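Local coordinates for peptidoglycan recognition protein-LC isoform LCx (Drosophila melanogaster, PDB 2F2L), which binds a peptidoglycan fragment through an amidase-like extracellular domain, probably in innate immune recognition of bacteria, at residues B[68-82]-B[111-125]. Residues are numbered along the deposited sequence; the frame is centred on the assembly and turned at random.
Sequences FLVGGDGRVYEGRGW and NERQLEACQLLLQEG. With MLD (glcnac(beta1-4)-murnac(1,6-anhydro)-L-ala-gamma-D-glu-meso-a2pm-D-ala), chain G.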
loop_
_atom_site.group_PDB
_atom_site.type_symbol
_atom_site.label_atom_id
_atom_site.label_comp_id
_atom_site.label_asym_id
_atom_site.label_seq_id
_atom_site.Cartn_x
_atom_site.Cartn_y
_atom_site.Cartn_z
ATOM N N PHE B 68 11.855 12.980 6.915
ATOM C CA PHE B 68 10.690 13.590 7.555
ATOM C C PHE B 68 9.422 13.203 6.810
ATOM O O PHE B 68 9.466 12.862 5.635
ATOM C CB PHE B 68 10.796 15.122 7.585
ATOM C CG PHE B 68 12.008 15.641 8.297
ATOM C CD1 PHE B 68 11.987 15.849 9.671
ATOM C CD2 PHE B 68 13.176 15.927 7.593
ATOM C CE1 PHE B 68 13.089 16.330 10.327
ATOM C CE2 PHE B 68 14.294 16.406 8.247
ATOM C CZ PHE B 68 14.261 16.601 9.618
ATOM N N LEU B 69 8.290 13.220 7.508
ATOM C CA LEU B 69 6.998 13.100 6.838
ATOM C C LEU B 69 6.137 14.269 7.277
ATOM O O LEU B 69 6.333 14.788 8.370
ATOM C CB LEU B 69 6.280 11.788 7.187
ATOM C CG LEU B 69 6.979 10.458 6.978
ATOM C CD1 LEU B 69 7.838 10.063 8.180
ATOM C CD2 LEU B 69 5.911 9.377 6.664
ATOM N N VAL B 70 5.190 14.668 6.440
ATOM C CA VAL B 70 4.291 15.806 6.734
ATOM C C VAL B 70 2.864 15.324 6.742
ATOM O O VAL B 70 2.375 14.802 5.724
ATOM C CB VAL B 70 4.436 16.902 5.658
ATOM C CG1 VAL B 70 3.613 18.120 6.020
ATOM C CG2 VAL B 70 5.909 17.271 5.511
ATOM N N GLY B 71 2.176 15.528 7.862
ATOM C CA GLY B 71 0.812 15.070 7.998
ATOM C C GLY B 71 -0.221 16.102 7.600
ATOM O O GLY B 71 0.058 17.295 7.602
ATOM N N GLY B 72 -1.434 15.627 7.310
ATOM C CA GLY B 72 -2.566 16.508 6.993
ATOM C C GLY B 72 -3.067 17.282 8.189
ATOM O O GLY B 72 -3.913 18.167 8.056
ATOM N N ASP B 73 -2.555 16.944 9.368
ATOM C CA ASP B 73 -2.750 17.766 10.563
ATOM C C ASP B 73 -1.819 18.997 10.619
ATOM O O ASP B 73 -1.889 19.784 11.558
ATOM C CB ASP B 73 -2.558 16.918 11.831
ATOM C CG ASP B 73 -1.147 16.340 11.956
ATOM O OD1 ASP B 73 -0.359 16.452 10.986
ATOM O OD2 ASP B 73 -0.828 15.771 13.023
ATOM N N GLY B 74 -0.927 19.139 9.654
ATOM C CA GLY B 74 0.061 20.209 9.681
ATOM C C GLY B 74 1.277 19.951 10.560
ATOM O O GLY B 74 2.090 20.850 10.768
ATOM N N ARG B 75 1.404 18.753 11.109
ATOM C CA ARG B 75 2.569 18.416 11.946
ATOM C C ARG B 75 3.598 17.678 11.095
ATOM O O ARG B 75 3.256 17.004 10.125
ATOM C CB ARG B 75 2.175 17.544 13.139
ATOM C CG ARG B 75 1.261 18.233 14.137
ATOM C CD ARG B 75 1.015 17.363 15.379
ATOM N NE ARG B 75 0.109 18.047 16.322
ATOM C CZ ARG B 75 -1.217 18.121 16.205
ATOM N NH1 ARG B 75 -1.856 17.528 15.208
ATOM N NH2 ARG B 75 -1.916 18.794 17.096
ATOM N N VAL B 76 4.856 17.835 11.476
ATOM C CA VAL B 76 5.957 17.134 10.873
ATOM C C VAL B 76 6.294 15.972 11.795
ATOM O O VAL B 76 6.384 16.139 13.015
ATOM C CB VAL B 76 7.192 18.038 10.715
ATOM C CG1 VAL B 76 8.347 17.262 10.145
ATOM C CG2 VAL B 76 6.853 19.263 9.828
ATOM N N TYR B 77 6.450 14.801 11.178
ATOM C CA TYR B 77 6.769 13.556 11.867
ATOM C C TYR B 77 8.195 13.221 11.497
ATOM O O TYR B 77 8.481 12.988 10.336
ATOM C CB TYR B 77 5.778 12.463 11.424
ATOM C CG TYR B 77 4.429 12.773 11.964
ATOM C CD1 TYR B 77 4.004 12.208 13.165
ATOM C CD2 TYR B 77 3.612 13.711 11.342
ATOM C CE1 TYR B 77 2.797 12.528 13.708
ATOM C CE2 TYR B 77 2.388 14.033 11.866
ATOM C CZ TYR B 77 1.989 13.446 13.069
ATOM O OH TYR B 77 0.787 13.756 13.632
ATOM N N GLU B 78 9.097 13.254 12.474
ATOM C CA GLU B 78 10.506 12.938 12.231
ATOM C C GLU B 78 10.683 11.467 11.802
ATOM O O GLU B 78 10.078 10.579 12.376
ATOM C CB GLU B 78 11.333 13.199 13.496
ATOM C CG GLU B 78 12.831 12.992 13.332
ATOM C CD GLU B 78 13.616 13.064 14.658
ATOM O OE1 GLU B 78 13.282 12.332 15.636
ATOM O OE2 GLU B 78 14.607 13.829 14.697
ATOM N N GLY B 79 11.507 11.234 10.782
ATOM C CA GLY B 79 11.949 9.893 10.426
ATOM C C GLY B 79 13.400 9.750 10.853
ATOM O O GLY B 79 13.721 9.696 12.063
ATOM N N ARG B 80 14.289 9.705 9.869
ATOM C CA ARG B 80 15.717 9.680 10.162
ATOM C C ARG B 80 16.287 11.049 10.549
ATOM O O ARG B 80 17.413 11.119 11.041
ATOM C CB ARG B 80 16.481 9.087 8.983
ATOM C CG ARG B 80 16.086 7.661 8.719
ATOM C CD ARG B 80 16.822 7.050 7.556
ATOM N NE ARG B 80 16.259 5.733 7.233
ATOM C CZ ARG B 80 16.917 4.702 6.698
ATOM N NH1 ARG B 80 18.212 4.762 6.416
ATOM N NH2 ARG B 80 16.256 3.577 6.462
ATOM N N GLY B 81 15.513 12.124 10.334
ATOM C CA GLY B 81 15.974 13.500 10.605
ATOM C C GLY B 81 16.968 14.036 9.578
ATOM O O GLY B 81 17.189 13.407 8.539
ATOM N N TRP B 82 17.580 15.188 9.889
ATOM C CA TRP B 82 18.503 15.890 8.963
ATOM C C TRP B 82 19.858 15.209 8.738
ATOM O O TRP B 82 20.465 15.378 7.669
ATOM C CB TRP B 82 18.822 17.317 9.465
ATOM C CG TRP B 82 17.647 18.231 9.605
ATOM C CD1 TRP B 82 17.091 18.681 10.767
ATOM C CD2 TRP B 82 16.903 18.831 8.548
ATOM N NE1 TRP B 82 16.040 19.522 10.495
ATOM C CE2 TRP B 82 15.892 19.616 9.139
ATOM C CE3 TRP B 82 16.981 18.775 7.150
ATOM C CZ2 TRP B 82 14.965 20.341 8.380
ATOM C CZ3 TRP B 82 16.039 19.493 6.398
ATOM C CH2 TRP B 82 15.059 20.262 7.017
ATOM N N ASN B 111 -3.395 19.427 1.573
ATOM C CA ASN B 111 -4.163 20.489 2.205
ATOM C C ASN B 111 -3.304 21.679 2.663
ATOM O O ASN B 111 -2.063 21.641 2.644
ATOM C CB ASN B 111 -5.086 19.928 3.304
ATOM C CG ASN B 111 -4.367 19.571 4.585
ATOM O OD1 ASN B 111 -3.363 20.184 4.961
ATOM N ND2 ASN B 111 -4.912 18.602 5.295
ATOM N N GLU B 112 -3.985 22.758 3.012
ATOM C CA GLU B 112 -3.338 24.018 3.363
ATOM C C GLU B 112 -2.273 23.866 4.474
ATOM O O GLU B 112 -1.167 24.427 4.386
ATOM C CB GLU B 112 -4.415 24.997 3.760
ATOM C CG GLU B 112 -3.945 26.297 4.393
ATOM C CD GLU B 112 -5.101 27.162 4.824
ATOM O OE1 GLU B 112 -4.931 27.942 5.781
ATOM O OE2 GLU B 112 -6.180 27.079 4.191
ATOM N N ARG B 113 -2.611 23.095 5.498
ATOM C CA ARG B 113 -1.722 22.888 6.647
ATOM C C ARG B 113 -0.506 22.055 6.298
ATOM O O ARG B 113 0.607 22.334 6.759
ATOM C CB ARG B 113 -2.506 22.268 7.819
ATOM C CG ARG B 113 -3.256 23.310 8.596
ATOM C CD ARG B 113 -4.462 22.778 9.339
ATOM N NE ARG B 113 -4.106 21.934 10.467
ATOM C CZ ARG B 113 -4.555 22.045 11.722
ATOM N NH1 ARG B 113 -5.399 23.000 12.104
ATOM N NH2 ARG B 113 -4.145 21.151 12.613
ATOM N N GLN B 114 -0.708 21.061 5.440
ATOM C CA GLN B 114 0.370 20.179 5.005
ATOM C C GLN B 114 1.406 20.956 4.188
ATOM O O GLN B 114 2.643 20.824 4.391
ATOM C CB GLN B 114 -0.235 19.034 4.189
ATOM C CG GLN B 114 0.469 17.745 4.261
ATOM C CD GLN B 114 -0.275 16.629 3.570
ATOM O OE1 GLN B 114 -1.226 16.858 2.830
ATOM N NE2 GLN B 114 0.179 15.396 3.798
ATOM N N LEU B 115 0.919 21.789 3.274
ATOM C CA LEU B 115 1.801 22.621 2.459
ATOM C C LEU B 115 2.558 23.633 3.333
ATOM O O LEU B 115 3.765 23.797 3.200
ATOM C CB LEU B 115 1.000 23.328 1.365
ATOM C CG LEU B 115 0.502 22.423 0.241
ATOM C CD1 LEU B 115 -0.527 23.133 -0.634
ATOM C CD2 LEU B 115 1.663 21.902 -0.622
ATOM N N GLU B 116 1.847 24.280 4.251
ATOM C CA GLU B 116 2.472 25.209 5.197
ATOM C C GLU B 116 3.565 24.529 6.041
ATOM O O GLU B 116 4.668 25.079 6.199
ATOM C CB GLU B 116 1.406 25.885 6.073
ATOM C CG GLU B 116 0.640 27.005 5.327
ATOM C CD GLU B 116 -0.527 27.581 6.095
ATOM O OE1 GLU B 116 -0.885 27.056 7.177
ATOM O OE2 GLU B 116 -1.101 28.574 5.594
ATOM N N ALA B 117 3.285 23.331 6.550
ATOM C CA ALA B 117 4.274 22.573 7.348
ATOM C C ALA B 117 5.560 22.289 6.564
ATOM O O ALA B 117 6.661 22.450 7.077
ATOM C CB ALA B 117 3.678 21.270 7.839
ATOM N N CYS B 118 5.416 21.861 5.325
ATOM C CA CYS B 118 6.567 21.547 4.485
ATOM C C CYS B 118 7.397 22.801 4.182
ATOM O O CYS B 118 8.625 22.755 4.171
ATOM C CB CYS B 118 6.101 20.883 3.199
ATOM S SG CYS B 118 7.423 20.314 2.155
ATOM N N GLN B 119 6.726 23.922 3.928
ATOM C CA GLN B 119 7.433 25.183 3.665
ATOM C C GLN B 119 8.243 25.593 4.894
ATOM O O GLN B 119 9.404 26.008 4.774
ATOM C CB GLN B 119 6.445 26.292 3.210
ATOM C CG GLN B 119 5.846 25.994 1.828
ATOM C CD GLN B 119 4.690 26.899 1.378
ATOM O OE1 GLN B 119 4.044 27.587 2.166
ATOM N NE2 GLN B 119 4.420 26.864 0.078
ATOM N N LEU B 120 7.642 25.444 6.076
ATOM C CA LEU B 120 8.315 25.796 7.333
ATOM C C LEU B 120 9.479 24.855 7.633
ATOM O O LEU B 120 10.511 25.274 8.131
ATOM C CB LEU B 120 7.328 25.790 8.508
ATOM C CG LEU B 120 6.279 26.908 8.585
ATOM C CD1 LEU B 120 5.333 26.645 9.733
ATOM C CD2 LEU B 120 6.906 28.307 8.728
ATOM N N LEU B 121 9.285 23.571 7.351
ATOM C CA LEU B 121 10.333 22.580 7.539
ATOM C C LEU B 121 11.567 22.927 6.703
ATOM O O LEU B 121 12.687 22.946 7.224
ATOM C CB LEU B 121 9.800 21.189 7.179
ATOM C CG LEU B 121 10.784 20.029 7.235
ATOM C CD1 LEU B 121 11.423 19.914 8.585
ATOM C CD2 LEU B 121 10.041 18.776 6.859
ATOM N N LEU B 122 11.351 23.228 5.422
ATOM C CA LEU B 122 12.446 23.594 4.521
ATOM C C LEU B 122 13.149 24.878 4.986
ATOM O O LEU B 122 14.375 24.957 4.985
ATOM C CB LEU B 122 11.938 23.738 3.083
ATOM C CG LEU B 122 11.446 22.401 2.476
ATOM C CD1 LEU B 122 10.672 22.631 1.228
ATOM C CD2 LEU B 122 12.597 21.462 2.204
ATOM N N GLN B 123 12.376 25.871 5.398
ATOM C CA GLN B 123 12.986 27.106 5.905
ATOM C C GLN B 123 13.792 26.860 7.182
ATOM O O GLN B 123 14.824 27.480 7.396
ATOM C CB GLN B 123 11.934 28.204 6.072
ATOM C CG GLN B 123 11.529 28.755 4.711
ATOM C CD GLN B 123 10.338 29.655 4.736
ATOM O OE1 GLN B 123 9.984 30.240 5.768
ATOM N NE2 GLN B 123 9.699 29.791 3.573
ATOM N N GLU B 124 13.349 25.909 7.998
ATOM C CA GLU B 124 14.057 25.580 9.214
ATOM C C GLU B 124 15.384 24.905 8.873
ATOM O O GLU B 124 16.413 25.228 9.460
ATOM C CB GLU B 124 13.186 24.708 10.118
ATOM C CG GLU B 124 13.817 24.315 11.461
ATOM C CD GLU B 124 13.652 25.375 12.550
ATOM O OE1 GLU B 124 13.173 26.502 12.271
ATOM O OE2 GLU B 124 14.019 25.073 13.701
ATOM N N GLY B 125 15.361 23.979 7.922
ATOM C CA GLY B 125 16.588 23.339 7.429
ATOM C C GLY B 125 17.665 24.293 6.911
ATOM O O GLY B 125 18.856 24.109 7.196
HETATM C CAA MLD G . 0.879 6.174 -6.304
HETATM C CAB MLD G . 2.377 5.907 -6.322
HETATM O OAC MLD G . 3.169 6.774 -5.978
HETATM N N2 MLD G . 2.720 4.688 -6.726
HETATM C C2 MLD G . 4.097 4.224 -6.857
HETATM C C3 MLD G . 4.240 3.650 -8.268
HETATM O O3 MLD G . 3.961 4.626 -9.291
HETATM C C4 MLD G . 5.603 2.989 -8.452
HETATM O O4 MLD G . 5.577 2.324 -9.702
HETATM C C5 MLD G . 5.826 1.959 -7.340
HETATM C C6 MLD G . 7.213 1.291 -7.312
HETATM O O6 MLD G . 7.165 0.189 -6.359
HETATM O O5 MLD G . 5.737 2.647 -6.095
HETATM C C1 MLD G . 4.406 3.148 -5.832
HETATM O O1 MLD G . 4.396 3.730 -4.555
HETATM C CA4 MLD G . 4.460 2.734 -3.507
HETATM C CA5 MLD G . 3.183 1.932 -3.256
HETATM O OA5 MLD G . 2.637 2.082 -1.902
HETATM C CA6 MLD G . 3.725 0.546 -3.200
HETATM O OA6 MLD G . 4.217 0.423 -1.880
HETATM C CA1 MLD G . 3.730 1.570 -1.121
HETATM C CA2 MLD G . 4.861 2.609 -1.055
HETATM N NAD MLD G . 4.710 3.430 0.165
HETATM C CAE MLD G . 5.668 3.558 1.066
HETATM C CAF MLD G . 5.303 4.431 2.249
HETATM O OAG MLD G . 6.782 3.040 0.974
HETATM C CA3 MLD G . 4.832 3.536 -2.269
HETATM O OAH MLD G . 6.137 4.169 -2.511
HETATM C CAI MLD G . 6.239 5.529 -2.021
HETATM C CAJ MLD G . 5.834 6.552 -3.056
HETATM C CAL MLD G . 7.701 5.806 -1.610
HETATM O OAM MLD G . 7.973 6.942 -1.237
HETATM N N MLD G . 8.589 4.814 -1.661
HETATM C CA MLD G . 9.995 4.950 -1.260
HETATM C CB MLD G . 10.037 4.619 0.236
HETATM C C MLD G . 10.793 3.883 -2.031
HETATM O O MLD G . 10.433 2.703 -2.007
HETATM N NAN MLD G . 11.834 4.353 -2.713
HETATM C CAO MLD G . 12.752 3.542 -3.529
HETATM C CAP MLD G . 12.976 4.185 -4.936
HETATM O OBA MLD G . 13.995 3.824 -5.531
HETATM O OAQ MLD G . 12.172 5.039 -5.381
HETATM C CBB MLD G . 14.130 3.551 -2.876
HETATM C CBC MLD G . 14.220 2.806 -1.555
HETATM C CBD MLD G . 15.682 2.831 -1.072
HETATM O OBE MLD G . 16.460 3.720 -1.419
HETATM N NBF MLD G . 16.026 1.840 -0.277
HETATM C CBG MLD G . 17.382 1.717 0.272
HETATM C CBH MLD G . 18.377 1.390 -0.860
HETATM O OBI MLD G . 18.110 0.547 -1.715
HETATM N NBJ MLD G . 19.496 2.110 -0.852
HETATM C CBK MLD G . 20.593 1.942 -1.832
HETATM C CBL MLD G . 21.885 1.658 -1.059
HETATM C CBM MLD G . 20.832 3.181 -2.723
HETATM O OBO MLD G . 20.489 4.309 -2.284
HETATM O OBN MLD G . 21.382 2.962 -3.832
HETATM C CBP MLD G . 17.369 0.635 1.365
HETATM C CBQ MLD G . 18.621 0.701 2.257
HETATM C CBR MLD G . 18.517 -0.279 3.429
HETATM C CBS MLD G . 19.409 0.101 4.612
HETATM C CBT MLD G . 18.814 1.321 5.328
HETATM O OBV MLD G . 17.793 1.124 6.008
HETATM O OBU MLD G . 19.393 2.417 5.186
HETATM N NBW MLD G . 20.763 0.408 4.135
#
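Val70, Ala117 and Leu121 form the hydrophobic seam along which helix 112-127 packs on the hairpin of strands 68-70 and 76-78, within the mixed sheet of this amidase-like domain. Ala117, small where hairpin and helix lie close, sets its CB 3.6 Å from Val70 CG1. With Leu121 CG anti to the backbone N (chi1 176°), CD2 meets Phe68 CB, on the same strand as Val70, and Val76 CG1 on the partner strand, while CD1 makes a CH-pi contact over the Phe68 ring, 4.2 Å from its centroid. Trp82 extends this layer: Phe68 CZ lies over one face of the indole, toward its rim, and Gly125 CA makes a CH-pi contact with the other, 3.9 Å from the six-membered ring's centroid, a bare glycine letting the helix backbone come down on the ring.

Polar side chains from the helix start hold the type I turn Gly71-Gly74 and the strand end before it. Gln114 NE2 gives Val70 O a nearly straight bond (173°) from above the carbonyl plane, and also bonds Ile102 O, just past strand 97-101. Asn111, the N-cap, uses both amide ends: OD1 accepts from Gln114 N, and ND2 reaches a lone pair of Gly72 O at 3.0 Å. Where the turn meets the helix, Gly74 has positive phi: a CB would press on Asp73 O and crowd Arg113 CB.

Asp73 forms an Asx turn, and its OD2 takes Arg75 NH1 and Tyr77 OH from opposite faces. Arg80 pairs with a carboxylate of the bound muropeptide. Arg113, bent at chi3 (70°), brings NH2 into a 2.8 Å hydrogen bond with Asp73 O.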